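Local coordinates for purine nucleoside phosphorylase (Bacillus licheniformis, PDB 6DZD), which probably cleaves adenosine, inosine and methylthioadenosine with phosphate to release the purine base, deaminates adenosine, and holds a zinc ion, at residues K153-G158 against R230-H235. Residues are numbered along the deposited sequence; the frame is centred on the assembly and turned at random.
Sequences KGTALG and RQLLVH
Leu232 reaches from one helix to the C-terminal end of another, and it is the one residue of 230-235 that meets Thr155 and Gly158. Ahead of it in sequence, Arg230 faces elsewhere and makes a salt bridge with Glu227 in the same helix. Leu232 itself points toward the short helix: chi1 of -75° sets CG anti to the carbonyl carbon, and CD1 lies 3.8 Å from Thr155 O. That carbonyl is already the acceptor for Gly158 N, at 2.9 Å, and the methyl rests against an oxygen that has a backbone partner. The same CD1 lies 4.2 Å from Gly158 CA. A leucine, wholly nonpolar and branched at CG, suits this buried site, where one methyl meets the backbone of both residues. Gly158 closes the helix in a Schellman motif and occupies the N-cap position of helix 159-169; its phi is positive (73°), which is easiest for a residue without CB. Thr155 CG2 stands farther off, 4.5 Å from Leu232 CD1, while Thr155 OG1 is hydrogen-bonded to Gly151 O and Asn229 ND2, so threonine offers a methyl to the core and a hydroxyl to polar partners. Further along, Leu233 and Val234 turn to Ile243. Helix 225-236 thus touches strand 243-245 with one side and the junction of helices 152-157 and 159-169 with another, with Leu204 also against Leu232 and Ile201 of helix 195-201 against Thr155.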
# COMPACT_ATOMS: atom_id res chain seq x y z
N LYS A 153 3.88 10.58 -6.71
CA LYS A 153 2.80 11.09 -7.56
C LYS A 153 1.45 10.96 -6.86
O LYS A 153 0.72 11.95 -6.68
CB LYS A 153 2.76 10.34 -8.89
CG LYS A 153 3.76 10.81 -9.87
CD LYS A 153 4.00 9.79 -10.98
CE LYS A 153 4.95 10.37 -12.05
NZ LYS A 153 4.99 9.58 -13.34
N GLY A 154 1.11 9.74 -6.44
CA GLY A 154 -0.15 9.54 -5.74
C GLY A 154 -0.22 10.34 -4.47
O GLY A 154 -1.30 10.72 -4.03
N THR A 155 0.93 10.63 -3.87
CA THR A 155 0.94 11.45 -2.68
C THR A 155 0.61 12.89 -3.03
O THR A 155 -0.30 13.50 -2.44
CB THR A 155 2.28 11.32 -1.96
OG1 THR A 155 2.44 9.95 -1.57
CG2 THR A 155 2.32 12.21 -0.71
N ALA A 156 1.28 13.43 -4.05
CA ALA A 156 0.95 14.78 -4.50
C ALA A 156 -0.50 14.88 -4.97
O ALA A 156 -1.12 15.92 -4.82
CB ALA A 156 1.92 15.19 -5.62
N LEU A 157 -1.07 13.79 -5.50
CA LEU A 157 -2.47 13.82 -5.91
C LEU A 157 -3.42 13.74 -4.74
O LEU A 157 -4.60 14.09 -4.89
CB LEU A 157 -2.77 12.68 -6.88
CG LEU A 157 -2.27 12.88 -8.31
CD1 LEU A 157 -2.27 11.56 -9.09
CD2 LEU A 157 -3.05 13.96 -9.04
N GLY A 158 -2.94 13.31 -3.57
CA GLY A 158 -3.80 13.15 -2.41
C GLY A 158 -4.71 11.95 -2.52
O GLY A 158 -5.86 12.00 -2.07
N ARG A 230 0.26 10.80 6.21
CA ARG A 230 -0.35 10.95 7.53
C ARG A 230 -0.99 12.32 7.67
O ARG A 230 -2.10 12.45 8.20
CB ARG A 230 0.66 10.72 8.63
CG ARG A 230 0.03 10.66 10.00
CD ARG A 230 1.05 11.04 11.08
NE ARG A 230 1.42 12.45 11.03
CZ ARG A 230 0.65 13.42 11.51
NH1 ARG A 230 1.03 14.69 11.43
NH2 ARG A 230 -0.52 13.12 12.07
N GLN A 231 -0.32 13.36 7.17
CA GLN A 231 -0.90 14.69 7.22
C GLN A 231 -2.17 14.76 6.40
O GLN A 231 -3.14 15.40 6.81
CB GLN A 231 0.12 15.73 6.73
CG GLN A 231 1.20 16.06 7.74
CD GLN A 231 2.03 17.27 7.35
OE1 GLN A 231 1.51 18.26 6.83
NE2 GLN A 231 3.33 17.22 7.63
N LEU A 232 -2.21 14.05 5.27
CA LEU A 232 -3.39 14.11 4.42
C LEU A 232 -4.58 13.40 5.04
O LEU A 232 -5.72 13.83 4.84
CB LEU A 232 -3.06 13.51 3.07
CG LEU A 232 -2.21 14.44 2.21
CD1 LEU A 232 -1.50 13.62 1.13
CD2 LEU A 232 -3.07 15.56 1.61
N LEU A 233 -4.34 12.33 5.82
CA LEU A 233 -5.42 11.66 6.54
C LEU A 233 -5.99 12.56 7.63
O LEU A 233 -7.22 12.69 7.75
CB LEU A 233 -4.91 10.35 7.15
CG LEU A 233 -4.41 9.29 6.16
CD1 LEU A 233 -3.76 8.09 6.87
CD2 LEU A 233 -5.54 8.82 5.28
N VAL A 234 -5.12 13.21 8.42
CA VAL A 234 -5.59 14.09 9.48
C VAL A 234 -6.37 15.26 8.87
O VAL A 234 -7.42 15.67 9.39
CB VAL A 234 -4.41 14.60 10.33
CG1 VAL A 234 -4.90 15.57 11.40
CG2 VAL A 234 -3.64 13.43 10.95
N HIS A 235 -5.84 15.81 7.78
CA HIS A 235 -6.56 16.82 7.03
C HIS A 235 -7.91 16.29 6.58
O HIS A 235 -8.92 17.00 6.67
CB HIS A 235 -5.71 17.24 5.83
CG HIS A 235 -6.34 18.28 4.95
ND1 HIS A 235 -6.37 19.62 5.28
CD2 HIS A 235 -6.92 18.17 3.74
CE1 HIS A 235 -6.96 20.29 4.31
NE2 HIS A 235 -7.30 19.44 3.36